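Local coordinates for protein taurine:2-oxoglutarate aminotransferase (Bifidobacterium kashiwanohense PV20-2, PDB 6JIX) that probably transfers the amino group of taurine to 2-oxoglutarate, working with pyridoxal 5'-phosphate as its cofactor, at residues S353-E356 with C360-E363; E363-C366 with S371-T374; F111-N114 with D118-E121; A127-G132 with V307-L312. All blocks are in the same frame, centred on the assembly; numbering follows the deposited sequence.

How the contacts relate
The four contacts form two neighbouring pairs on opposite sides of the chain's centre. Along the sequence, contact 3 (111-114 with 118-121) comes first, and contact 4 (127-132 with 307-312) uses the same helix, 116-131, further on; their centres lie about 12 Å apart, and Phe111 and Asn114 pack on the 310-312 region. Contacts 1 and 2 follow later in the chain, their centres about 9 Å apart, sharing Glu363 and strand 361-367 of a three-stranded antiparallel sheet. The pairs are well separated, with about 30 Å between the centres of contacts 2 and 3. Contact 3 adjoins the cofactor, contact 4 ends at a bound glutamate, and both face the second subunit, whereas contact 1 lies away from the annotated sites.

Contact 1: residues S353-E356 with C360-E363; sequences SMVE and CVGE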
ATOM      1  N   SER A 353      -1.865  39.228  -3.315  1.00 34.01           N
ATOM      2  CA  SER A 353      -1.524  40.412  -2.545  1.00 30.63           C
ATOM      3  C   SER A 353      -0.339  40.185  -1.613  1.00 35.78           C
ATOM      4  O   SER A 353       0.294  41.154  -1.179  1.00 35.16           O
ATOM      5  CB  SER A 353      -2.733  40.841  -1.739  1.00 29.71           C
ATOM      6  OG  SER A 353      -2.853  39.989  -0.630  1.00 32.95           O
ATOM      7  N   MET A 354      -0.029  38.934  -1.276  1.00 38.28           N
ATOM      8  CA  MET A 354       1.212  38.682  -0.554  1.00 34.58           C
ATOM      9  C   MET A 354       2.424  38.886  -1.455  1.00 37.63           C
ATOM     10  O   MET A 354       3.504  39.227  -0.959  1.00 39.11           O
ATOM     11  CB  MET A 354       1.204  37.274   0.037  1.00 34.90           C
ATOM     12  CG  MET A 354       0.189  37.074   1.166  1.00 36.10           C
ATOM     13  SD  MET A 354       0.527  38.040   2.665  1.00 39.83           S
ATOM     14  CE  MET A 354      -0.680  39.354   2.453  1.00 26.92           C
ATOM     15  N   VAL A 355       2.268  38.676  -2.772  1.00 35.99           N
ATOM     16  CA  VAL A 355       3.343  38.979  -3.717  1.00 36.53           C
ATOM     17  C   VAL A 355       3.638  40.473  -3.717  1.00 37.57           C
ATOM     18  O   VAL A 355       4.793  40.893  -3.588  1.00 39.51           O
ATOM     19  CB  VAL A 355       3.001  38.475  -5.132  1.00 39.99           C
ATOM     20  CG1 VAL A 355       4.098  38.909  -6.116  1.00 34.62           C
ATOM     21  CG2 VAL A 355       2.846  36.953  -5.140  1.00 31.06           C
ATOM     22  N   GLU A 356       2.593  41.295  -3.861  1.00 37.00           N
ATOM     23  CA  GLU A 356       2.777  42.742  -3.846  1.00 36.35           C
ATOM     24  C   GLU A 356       3.321  43.234  -2.500  1.00 35.89           C
ATOM     25  O   GLU A 356       4.031  44.239  -2.454  1.00 42.45           O
ATOM     26  CB  GLU A 356       1.461  43.445  -4.198  1.00 23.45           C
ATOM     27  N   CYS A 360       9.928  38.823   0.184  1.00 44.65           N
ATOM     28  CA  CYS A 360      10.282  37.404   0.179  1.00 43.65           C
ATOM     29  C   CYS A 360       9.358  36.509  -0.657  1.00 39.58           C
ATOM     30  O   CYS A 360       9.589  35.295  -0.712  1.00 42.34           O
ATOM     31  CB  CYS A 360      10.304  36.874   1.614  1.00 39.73           C
ATOM     32  SG  CYS A 360       8.635  36.600   2.244  1.00 47.10           S
ATOM     33  N   VAL A 361       8.334  37.046  -1.305  1.00 37.30           N
ATOM     34  CA  VAL A 361       7.359  36.228  -2.023  1.00 37.24           C
ATOM     35  C   VAL A 361       7.467  36.530  -3.515  1.00 38.14           C
ATOM     36  O   VAL A 361       7.085  37.619  -3.970  1.00 36.53           O
ATOM     37  CB  VAL A 361       5.927  36.456  -1.511  1.00 35.66           C
ATOM     38  CG1 VAL A 361       4.920  35.725  -2.397  1.00 28.60           C
ATOM     39  CG2 VAL A 361       5.792  36.011  -0.054  1.00 34.60           C
ATOM     40  N   GLY A 362       7.984  35.566  -4.281  1.00 34.39           N
ATOM     41  CA  GLY A 362       8.158  35.771  -5.704  1.00 29.78           C
ATOM     42  C   GLY A 362       6.928  35.475  -6.546  1.00 34.96           C
ATOM     43  O   GLY A 362       6.666  36.184  -7.528  1.00 36.72           O
ATOM     44  N   GLU A 363       6.150  34.452  -6.182  1.00 29.00           N
ATOM     45  CA  GLU A 363       4.988  34.093  -6.986  1.00 28.05           C
ATOM     46  C   GLU A 363       3.947  33.437  -6.103  1.00 29.28           C
ATOM     47  O   GLU A 363       4.268  32.848  -5.068  1.00 30.94           O
ATOM     48  CB  GLU A 363       5.351  33.143  -8.144  1.00 34.17           C
ATOM     49  CG  GLU A 363       4.399  33.180  -9.337  1.00 32.06           C
ATOM     50  CD  GLU A 363       4.445  31.911 -10.180  1.00 36.52           C
ATOM     51  OE1 GLU A 363       5.209  30.981  -9.839  1.00 40.07           O
ATOM     52  OE2 GLU A 363       3.693  31.831 -11.176  1.00 41.86           O
TER
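Val355, near the end of helix 336-357, reaches Val361 at the start of strand 361-367 after a very short connection; their CA atoms lie 5.2 Å apart, the nearest such pair between 353-356 and 360-363. From CB the Val355 side chain divides into two methyls with separate tasks. CG1 stands anti to the backbone N (chi1 175°), which carries it over the backbone of the strand, 3.9 Å from Val361 O and 4.0 Å from Gly362 O. CG2, the branch beside the backbone N, makes the apolar contact: it lies 3.7 Å from Val361 CG1 and 3.8 Å from the carbonyl carbon, C, of Glu363. One isopropyl group therefore meets three consecutive strand residues.

Val361 answers from the other side, its CB directed at the helix. The two valines cross at about a right angle, and Val361 CG1 also approaches Val355 CA at 3.8 Å. Val361 CB sits 3.7 Å from Met354 O, so the helix backbone contributes to the surface on which this valine rests. No hydrogen bond spans the two segments, and the evidence is entirely of van der Waals contact.

Helix 426-447 packs beside this pair: Leu440 touches both Met354 and Val361, while Asp444 OD1 accepts a hydrogen bond from Cys360 N. Remote from the known ligand sites, the contact belongs to a helix-loop-strand connection in which helix 336-357 leads through a short link into an outermost strand of the antiparallel sheet 361-367, 370-376 and 415-418.

Contact 2: residues E363-C366 with S371-T374; sequences EARC and SALT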
ATOM      1  N   GLU A 363       6.150  34.452  -6.182  1.00 29.00           N
ATOM      2  CA  GLU A 363       4.988  34.093  -6.986  1.00 28.05           C
ATOM      3  C   GLU A 363       3.947  33.437  -6.103  1.00 29.28           C
ATOM      4  O   GLU A 363       4.268  32.848  -5.068  1.00 30.94           O
ATOM      5  CB  GLU A 363       5.351  33.143  -8.144  1.00 34.17           C
ATOM      6  CG  GLU A 363       4.399  33.180  -9.337  1.00 32.06           C
ATOM      7  CD  GLU A 363       4.445  31.911 -10.180  1.00 36.52           C
ATOM      8  OE1 GLU A 363       5.209  30.981  -9.839  1.00 40.07           O
ATOM      9  OE2 GLU A 363       3.693  31.831 -11.176  1.00 41.86           O
ATOM     10  N   ALA A 364       2.695  33.546  -6.526  1.00 28.59           N
ATOM     11  CA  ALA A 364       1.596  32.861  -5.874  1.00 26.99           C
ATOM     12  C   ALA A 364       0.875  32.058  -6.936  1.00 31.31           C
ATOM     13  O   ALA A 364       0.619  32.559  -8.034  1.00 32.64           O
ATOM     14  CB  ALA A 364       0.631  33.842  -5.193  1.00 26.99           C
ATOM     15  N   ARG A 365       0.607  30.802  -6.634  1.00 29.07           N
ATOM     16  CA  ARG A 365      -0.199  29.963  -7.494  1.00 26.39           C
ATOM     17  C   ARG A 365      -1.344  29.435  -6.648  1.00 26.16           C
ATOM     18  O   ARG A 365      -1.155  29.102  -5.477  1.00 26.17           O
ATOM     19  CB  ARG A 365       0.632  28.830  -8.092  1.00 29.22           C
ATOM     20  CG  ARG A 365       1.758  29.317  -9.006  1.00 32.27           C
ATOM     21  CD  ARG A 365       2.751  28.220  -9.346  1.00 25.66           C
ATOM     22  NE  ARG A 365       3.379  27.683  -8.145  1.00 26.76           N
ATOM     23  CZ  ARG A 365       4.274  28.333  -7.404  1.00 31.09           C
ATOM     24  NH1 ARG A 365       4.674  29.561  -7.738  1.00 31.79           N
ATOM     25  NH2 ARG A 365       4.781  27.750  -6.324  1.00 24.88           N
ATOM     26  N   CYS A 366      -2.531  29.378  -7.234  1.00 23.80           N
ATOM     27  CA  CYS A 366      -3.703  28.939  -6.496  1.00 25.83           C
ATOM     28  C   CYS A 366      -4.754  28.547  -7.509  1.00 27.12           C
ATOM     29  O   CYS A 366      -5.127  29.375  -8.341  1.00 26.94           O
ATOM     30  CB  CYS A 366      -4.246  30.043  -5.573  1.00 29.57           C
ATOM     31  SG  CYS A 366      -5.908  29.657  -4.840  1.00 35.21           S
ATOM     32  N   SER A 371      -2.813  25.659  -3.531  1.00 27.95           N
ATOM     33  CA  SER A 371      -2.088  26.917  -3.664  1.00 26.16           C
ATOM     34  C   SER A 371      -0.722  26.813  -3.008  1.00 22.96           C
ATOM     35  O   SER A 371      -0.502  25.981  -2.123  1.00 25.64           O
ATOM     36  CB  SER A 371      -2.877  28.072  -3.030  1.00 23.79           C
ATOM     37  OG  SER A 371      -2.602  28.160  -1.638  1.00 19.79           O
ATOM     38  N   ALA A 372       0.189  27.689  -3.443  1.00 18.97           N
ATOM     39  CA  ALA A 372       1.547  27.725  -2.914  1.00 22.50           C
ATOM     40  C   ALA A 372       2.188  29.082  -3.190  1.00 27.54           C
ATOM     41  O   ALA A 372       1.856  29.764  -4.165  1.00 29.44           O
ATOM     42  CB  ALA A 372       2.412  26.608  -3.512  1.00 20.65           C
ATOM     43  N   LEU A 373       3.132  29.448  -2.331  1.00 25.08           N
ATOM     44  CA  LEU A 373       3.956  30.632  -2.504  1.00 24.78           C
ATOM     45  C   LEU A 373       5.402  30.220  -2.759  1.00 32.03           C
ATOM     46  O   LEU A 373       5.940  29.345  -2.061  1.00 27.26           O
ATOM     47  CB  LEU A 373       3.881  31.523  -1.270  1.00 25.44           C
ATOM     48  CG  LEU A 373       2.489  32.041  -0.895  1.00 29.77           C
ATOM     49  CD1 LEU A 373       2.578  32.933   0.345  1.00 27.85           C
ATOM     50  CD2 LEU A 373       1.806  32.762  -2.060  1.00 23.41           C
ATOM     51  N   THR A 374       6.030  30.843  -3.762  1.00 30.25           N
ATOM     52  CA  THR A 374       7.468  30.698  -3.960  1.00 29.04           C
ATOM     53  C   THR A 374       8.192  31.747  -3.121  1.00 30.06           C
ATOM     54  O   THR A 374       8.026  32.954  -3.340  1.00 34.09           O
ATOM     55  CB  THR A 374       7.854  30.818  -5.428  1.00 26.93           C
ATOM     56  OG1 THR A 374       7.179  29.804  -6.187  1.00 25.20           O
ATOM     57  CG2 THR A 374       9.342  30.615  -5.553  1.00 27.11           C
TER
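Arg365 reaches across the hairpin to Thr374, whose OG1 is held end-on by two guanidinium nitrogens: NH1 at 3.0 Å and NH2 at 3.2 Å from Thr374 OG1. The bend at chi3 (-60°) folds the arginine back over its neighbour strand, and the hydroxyl oxygen lies somewhat out of the guanidinium plane. The tight part of the contact is the backbone pair Arg365-Ala372. Arg365 N donates to Ala372 O at 3.0 Å with an almost straight N-H...O angle of 174°, and Ala372 N returns a bond to Arg365 O at 2.8 Å, which defines an antiparallel hydrogen-bonded pair.

The more open side lies at Glu363 and Ala364, both partly exposed; Ala364 meets its partner through a single methyl-methyl contact, CB to Leu373 CD2 at 3.5 Å. Within its own strand, Glu363 OE1 forms a salt bridge with Arg365 NH1, although the hydrogen bond in it is weak. Glu363 OE2 pairs with Arg186, and Arg365 NE and NH2 also donate to Val227 O and Gly226 O.

On the face bearing Ala364, Ser371 and Leu373, helix 336-357 packs through Leu351, with Leu347 joining at Ser371. Strand 415-418 continues the sheet beyond 370-376, where Ser371 OG bonds to Ile418 O.

Contact 3: residues F111-N114 with D118-E121; sequences FFTN and DSNE
Asp118 uses both carboxylate oxygens on successive backbone N-H groups. Asn114 N donates to Asp118 OD2 at 3.0 Å with an N-H...O angle of 167°, and Gly115 N is bonded to Asp118 OD1. This is the strand-turn-helix step in which strand 107-113 passes into helix 116-131, one of the elements that line the cofactor site in fold type I enzymes such as the class-III aminotransferases; Gly116 and Ala117, at the start of the helix, bind pyridoxal phosphate, and Asn120 touches it.

The bond to OD2 is made on the syn side, 18° out of the carboxylate plane. With chi1 at 53°, Asp118 CG lies between its own backbone N and carbonyl carbon, turning the carboxylate back from the helix onto the backbone just past the strand. Two donors near the helix start would be expected to stabilise its negative charge.

Thr113 runs past Asp118 in the opposite direction, its CB 3.4 Å from Asp118 OD2. The hydroxyl of Thr113 is bonded to Gly115 O, and that of Ser119 to Gly116 O and Gly115 O. Across the subunit boundary, Thr147 of the second subunit packs on Asp118. The methyl Thr113 CG2 rests on the helix backbone, 3.9 Å from Ser119 CA.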
ATOM      1  N   PHE A 111      -9.620  -0.010 -10.297  1.00 25.57           N
ATOM      2  CA  PHE A 111      -8.757  -0.979  -9.630  1.00 23.94           C
ATOM      3  C   PHE A 111      -8.353  -0.408  -8.275  1.00 24.18           C
ATOM      4  O   PHE A 111      -7.525   0.509  -8.207  1.00 26.94           O
ATOM      5  CB  PHE A 111      -7.523  -1.303 -10.469  1.00 22.66           C
ATOM      6  CG  PHE A 111      -6.652  -2.345  -9.843  1.00 25.15           C
ATOM      7  CD1 PHE A 111      -7.066  -3.670  -9.791  1.00 22.02           C
ATOM      8  CD2 PHE A 111      -5.455  -1.997  -9.251  1.00 22.59           C
ATOM      9  CE1 PHE A 111      -6.286  -4.636  -9.203  1.00 23.22           C
ATOM     10  CE2 PHE A 111      -4.672  -2.956  -8.659  1.00 24.81           C
ATOM     11  CZ  PHE A 111      -5.096  -4.286  -8.635  1.00 28.04           C
ATOM     12  N   PHE A 112      -8.918  -0.957  -7.199  1.00 20.35           N
ATOM     13  CA  PHE A 112      -8.709  -0.387  -5.878  1.00 19.28           C
ATOM     14  C   PHE A 112      -7.390  -0.866  -5.279  1.00 20.66           C
ATOM     15  O   PHE A 112      -7.038  -2.050  -5.357  1.00 20.62           O
ATOM     16  CB  PHE A 112      -9.874  -0.739  -4.950  1.00 23.15           C
ATOM     17  CG  PHE A 112     -11.135   0.043  -5.233  1.00 24.17           C
ATOM     18  CD1 PHE A 112     -11.161   1.426  -5.085  1.00 21.84           C
ATOM     19  CD2 PHE A 112     -12.296  -0.607  -5.650  1.00 21.54           C
ATOM     20  CE1 PHE A 112     -12.317   2.150  -5.361  1.00 20.92           C
ATOM     21  CE2 PHE A 112     -13.453   0.107  -5.930  1.00 20.67           C
ATOM     22  CZ  PHE A 112     -13.459   1.493  -5.792  1.00 22.67           C
ATOM     23  N   THR A 113      -6.681   0.064  -4.646  1.00 19.73           N
ATOM     24  CA  THR A 113      -5.406  -0.202  -3.999  1.00 20.60           C
ATOM     25  C   THR A 113      -5.452   0.354  -2.584  1.00 20.50           C
ATOM     26  O   THR A 113      -6.511   0.758  -2.107  1.00 26.54           O
ATOM     27  CB  THR A 113      -4.262   0.446  -4.770  1.00 20.96           C
ATOM     28  OG1 THR A 113      -4.434   1.865  -4.713  1.00 23.99           O
ATOM     29  CG2 THR A 113      -4.272  -0.007  -6.224  1.00 18.96           C
ATOM     30  N   ASN A 114      -4.325   0.362  -1.899  1.00 22.48           N
ATOM     31  CA  ASN A 114      -4.271   0.853  -0.534  1.00 20.74           C
ATOM     32  C   ASN A 114      -3.905   2.321  -0.425  1.00 22.98           C
ATOM     33  O   ASN A 114      -4.117   2.912   0.639  1.00 22.66           O
ATOM     34  CB  ASN A 114      -3.290   0.019   0.282  1.00 22.38           C
ATOM     35  CG  ASN A 114      -3.873  -1.312   0.649  1.00 23.66           C
ATOM     36  OD1 ASN A 114      -5.086  -1.415   0.827  1.00 20.56           O
ATOM     37  ND2 ASN A 114      -3.033  -2.348   0.732  1.00 26.10           N
ATOM     38  N   ASP A 118       0.926   2.439  -4.659  1.00 23.11           N
ATOM     39  CA  ASP A 118       0.630   1.176  -5.337  1.00 24.11           C
ATOM     40  C   ASP A 118      -0.315   1.396  -6.522  1.00 23.89           C
ATOM     41  O   ASP A 118      -0.272   0.639  -7.503  1.00 24.97           O
ATOM     42  CB  ASP A 118       0.148   0.074  -4.372  1.00 15.74           C
ATOM     43  CG  ASP A 118      -1.019   0.478  -3.481  1.00 30.35           C
ATOM     44  OD1 ASP A 118      -1.381   1.678  -3.380  1.00 30.00           O
ATOM     45  OD2 ASP A 118      -1.583  -0.452  -2.851  1.00 29.85           O
ATOM     46  N   SER A 119      -1.128   2.450  -6.493  1.00 18.54           N
ATOM     47  CA  SER A 119      -1.955   2.710  -7.665  1.00 25.14           C
ATOM     48  C   SER A 119      -1.112   3.187  -8.857  1.00 21.68           C
ATOM     49  O   SER A 119      -1.382   2.812 -10.005  1.00 22.48           O
ATOM     50  CB  SER A 119      -3.045   3.719  -7.317  1.00 23.43           C
ATOM     51  OG  SER A 119      -2.532   4.689  -6.433  1.00 27.12           O
ATOM     52  N   ASN A 120      -0.058   3.961  -8.619  1.00 20.12           N
ATOM     53  CA  ASN A 120       0.835   4.285  -9.728  1.00 19.17           C
ATOM     54  C   ASN A 120       1.612   3.062 -10.197  1.00 21.98           C
ATOM     55  O   ASN A 120       1.789   2.863 -11.407  1.00 21.85           O
ATOM     56  CB  ASN A 120       1.759   5.433  -9.339  1.00 18.37           C
ATOM     57  CG  ASN A 120       1.032   6.760  -9.342  1.00 19.79           C
ATOM     58  OD1 ASN A 120       0.099   6.941 -10.116  1.00 16.77           O
ATOM     59  ND2 ASN A 120       1.425   7.674  -8.466  1.00 19.16           N
ATOM     60  N   GLU A 121       2.099   2.241  -9.249  1.00 25.30           N
ATOM     61  CA  GLU A 121       2.747   0.973  -9.595  1.00 22.45           C
ATOM     62  C   GLU A 121       1.874   0.159 -10.530  1.00 20.63           C
ATOM     63  O   GLU A 121       2.342  -0.388 -11.532  1.00 22.33           O
ATOM     64  CB  GLU A 121       3.035   0.149  -8.338  1.00 27.58           C
ATOM     65  CG  GLU A 121       3.900   0.812  -7.287  1.00 27.46           C
ATOM     66  CD  GLU A 121       5.332   0.325  -7.341  1.00 32.55           C
ATOM     67  OE1 GLU A 121       6.062   0.518  -6.347  1.00 32.32           O
ATOM     68  OE2 GLU A 121       5.730  -0.250  -8.384  1.00 35.61           O
TER

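Contact 4: residues A127-G132 with V307-L312; sequences ARMVTG and VLQCGL. With GLU (glutamic acid), chain O.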
ATOM      1  N   ALA A 127      -0.187  -0.269 -18.139  1.00 26.73           N
ATOM      2  CA  ALA A 127       0.190   0.375 -19.396  1.00 28.80           C
ATOM      3  C   ALA A 127       1.193  -0.479 -20.161  1.00 24.39           C
ATOM      4  O   ALA A 127       1.094  -0.623 -21.383  1.00 27.13           O
ATOM      5  CB  ALA A 127       0.748   1.778 -19.138  1.00 25.11           C
ATOM      6  N   ARG A 128       2.157  -1.068 -19.462  1.00 25.03           N
ATOM      7  CA  ARG A 128       3.104  -1.949 -20.138  1.00 26.51           C
ATOM      8  C   ARG A 128       2.393  -3.174 -20.719  1.00 28.55           C
ATOM      9  O   ARG A 128       2.696  -3.603 -21.840  1.00 27.16           O
ATOM     10  CB  ARG A 128       4.220  -2.360 -19.170  1.00 21.37           C
ATOM     11  CG  ARG A 128       5.404  -1.413 -19.137  1.00 18.91           C
ATOM     12  CD  ARG A 128       6.108  -1.448 -17.790  1.00 22.78           C
ATOM     13  NE  ARG A 128       7.311  -0.618 -17.778  1.00 26.57           N
ATOM     14  CZ  ARG A 128       8.153  -0.518 -16.749  1.00 29.07           C
ATOM     15  NH1 ARG A 128       7.925  -1.197 -15.628  1.00 26.74           N
ATOM     16  NH2 ARG A 128       9.235   0.250 -16.849  1.00 25.36           N
ATOM     17  N   MET A 129       1.425  -3.737 -19.978  1.00 30.66           N
ATOM     18  CA  MET A 129       0.674  -4.895 -20.466  1.00 26.79           C
ATOM     19  C   MET A 129      -0.221  -4.523 -21.645  1.00 30.03           C
ATOM     20  O   MET A 129      -0.284  -5.255 -22.641  1.00 25.95           O
ATOM     21  CB  MET A 129      -0.166  -5.501 -19.340  1.00 28.72           C
ATOM     22  CG  MET A 129       0.533  -6.598 -18.507  1.00 33.80           C
ATOM     23  SD  MET A 129      -0.503  -7.248 -17.157  1.00 35.79           S
ATOM     24  CE  MET A 129       0.006  -6.222 -15.787  1.00 33.36           C
ATOM     25  N   VAL A 130      -0.938  -3.399 -21.544  1.00 29.84           N
ATOM     26  CA  VAL A 130      -1.874  -3.021 -22.601  1.00 25.67           C
ATOM     27  C   VAL A 130      -1.131  -2.678 -23.890  1.00 27.26           C
ATOM     28  O   VAL A 130      -1.477  -3.164 -24.970  1.00 28.28           O
ATOM     29  CB  VAL A 130      -2.750  -1.851 -22.142  1.00 25.79           C
ATOM     30  CG1 VAL A 130      -3.364  -1.187 -23.354  1.00 20.94           C
ATOM     31  CG2 VAL A 130      -3.803  -2.330 -21.132  1.00 27.24           C
ATOM     32  N   THR A 131      -0.120  -1.812 -23.804  1.00 25.39           N
ATOM     33  CA  THR A 131       0.575  -1.376 -25.009  1.00 26.47           C
ATOM     34  C   THR A 131       1.643  -2.368 -25.454  1.00 27.99           C
ATOM     35  O   THR A 131       2.083  -2.310 -26.607  1.00 27.12           O
ATOM     36  CB  THR A 131       1.234  -0.004 -24.805  1.00 27.71           C
ATOM     37  OG1 THR A 131       2.262  -0.113 -23.811  1.00 29.58           O
ATOM     38  CG2 THR A 131       0.220   1.051 -24.374  1.00 25.21           C
ATOM     39  N   GLY A 132       2.096  -3.251 -24.570  1.00 27.24           N
ATOM     40  CA  GLY A 132       3.223  -4.087 -24.918  1.00 25.57           C
ATOM     41  C   GLY A 132       4.555  -3.373 -25.015  1.00 25.37           C
ATOM     42  O   GLY A 132       5.522  -3.965 -25.500  1.00 27.59           O
ATOM     43  N   VAL A 307      -5.619 -11.710 -18.804  1.00 35.59           N
ATOM     44  CA  VAL A 307      -5.605 -11.739 -17.349  1.00 36.44           C
ATOM     45  C   VAL A 307      -4.947 -10.470 -16.831  1.00 33.86           C
ATOM     46  O   VAL A 307      -3.852 -10.096 -17.273  1.00 39.51           O
ATOM     47  CB  VAL A 307      -4.881 -12.999 -16.847  1.00 32.48           C
ATOM     48  CG1 VAL A 307      -4.621 -12.902 -15.366  1.00 34.65           C
ATOM     49  CG2 VAL A 307      -5.702 -14.226 -17.161  1.00 21.41           C
ATOM     50  N   LEU A 308      -5.621  -9.790 -15.912  1.00 30.21           N
ATOM     51  CA  LEU A 308      -5.022  -8.655 -15.211  1.00 33.16           C
ATOM     52  C   LEU A 308      -4.021  -9.190 -14.195  1.00 31.05           C
ATOM     53  O   LEU A 308      -4.395  -9.588 -13.090  1.00 37.80           O
ATOM     54  CB  LEU A 308      -6.100  -7.818 -14.527  1.00 29.73           C
ATOM     55  CG  LEU A 308      -5.554  -6.678 -13.673  1.00 25.14           C
ATOM     56  CD1 LEU A 308      -4.872  -5.679 -14.573  1.00 26.00           C
ATOM     57  CD2 LEU A 308      -6.662  -6.016 -12.889  1.00 25.91           C
ATOM     58  N   GLN A 309      -2.733  -9.163 -14.533  1.00 26.63           N
ATOM     59  CA  GLN A 309      -1.699  -9.691 -13.640  1.00 27.69           C
ATOM     60  C   GLN A 309      -1.279  -8.644 -12.597  1.00 28.54           C
ATOM     61  O   GLN A 309      -0.101  -8.316 -12.426  1.00 27.62           O
ATOM     62  CB  GLN A 309      -0.517 -10.187 -14.464  1.00 25.09           C
ATOM     63  CG  GLN A 309      -0.883 -11.278 -15.493  1.00 26.62           C
ATOM     64  CD  GLN A 309      -1.168 -12.663 -14.863  1.00 27.96           C
ATOM     65  OE1 GLN A 309      -1.441 -12.782 -13.664  1.00 32.86           O
ATOM     66  NE2 GLN A 309      -1.119 -13.706 -15.683  1.00 34.90           N
ATOM     67  N   CYS A 310      -2.290  -8.146 -11.874  1.00 24.62           N
ATOM     68  CA  CYS A 310      -2.149  -7.202 -10.776  1.00 24.06           C
ATOM     69  C   CYS A 310      -3.057  -7.648  -9.651  1.00 26.97           C
ATOM     70  O   CYS A 310      -4.119  -8.226  -9.895  1.00 25.69           O
ATOM     71  CB  CYS A 310      -2.563  -5.783 -11.166  1.00 27.26           C
ATOM     72  SG  CYS A 310      -1.552  -5.029 -12.443  1.00 27.63           S
ATOM     73  N   GLY A 311      -2.666  -7.333  -8.425  1.00 28.78           N
ATOM     74  CA  GLY A 311      -3.460  -7.739  -7.282  1.00 24.75           C
ATOM     75  C   GLY A 311      -2.805  -7.334  -5.980  1.00 28.05           C
ATOM     76  O   GLY A 311      -1.610  -7.035  -5.920  1.00 27.64           O
ATOM     77  N   LEU A 312      -3.623  -7.323  -4.930  1.00 27.53           N
ATOM     78  CA  LEU A 312      -3.125  -7.117  -3.580  1.00 24.11           C
ATOM     79  C   LEU A 312      -4.176  -7.628  -2.610  1.00 28.99           C
ATOM     80  O   LEU A 312      -5.372  -7.612  -2.908  1.00 31.58           O
ATOM     81  CB  LEU A 312      -2.795  -5.652  -3.294  1.00 26.08           C
ATOM     82  CG  LEU A 312      -3.850  -4.590  -3.590  1.00 24.33           C
ATOM     83  CD1 LEU A 312      -3.805  -3.508  -2.520  1.00 20.50           C
ATOM     84  CD2 LEU A 312      -3.571  -4.008  -4.942  1.00 24.98           C
TER
HETATM   85  N   GLU O 502      -5.635 -13.390  -3.672  0.70 37.37           N
HETATM   86  CA  GLU O 502      -5.791 -12.433  -4.764  0.70 41.32           C
HETATM   87  C   GLU O 502      -5.083 -11.090  -4.473  0.70 37.66           C
HETATM   88  O   GLU O 502      -5.777 -10.024  -4.472  0.70 30.91           O
HETATM   89  CB  GLU O 502      -7.280 -12.160  -5.063  0.70 31.21           C
HETATM   90  CG  GLU O 502      -7.969 -13.350  -5.744  0.70 41.19           C
HETATM   91  CD  GLU O 502      -8.927 -13.002  -6.893  0.70 37.50           C
HETATM   92  OE1 GLU O 502      -9.151 -11.803  -7.186  0.70 33.26           O
HETATM   93  OE2 GLU O 502      -9.493 -13.918  -7.555  0.70 39.82           O
HETATM   94  OXT GLU O 502      -3.821 -11.048  -4.265  0.70 32.11           O
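The inverse gamma turn centred on Gln309 receives the side chain of Met129, from the last turns of helix 116-131. Within the turn, Cys310 N bonds to Leu308 O at 2.8 Å. Met129 runs extended to its sulfur, then bends at chi3 (-93°), so that sulfur and methyl meet different residues: SD lies 3.9 Å from Gln309 N and 4.0 Å from Gln309 CB, while CE reaches Cys310 SG at 3.9 Å. Met129 and Gln309 cross at about a right angle. Across the contact Met129 makes only van der Waals contacts, chiefly with this backbone N, the Gln309 CB and the Cys310 sulfur; its methyl also lies 4.0 Å from Gln309 O.

The helix ends just beyond, at Gly132, whose phi is positive. At the far end of the loop, Leu312 O is 2.9 Å from O of the bound glutamate, and the glutamate is hydrogen-bonded to Trp23 NE1 of the second subunit.

Around the contact, Phe303 of helix 297-305 packs on Met129 and Leu308, Phe111 of strand 107-113 lies against Leu308, Cys310 and Leu312, and Leu164 of the second subunit touches Met129, so the junction of helix 116-131 with the loop 307-312 lies at the subunit interface.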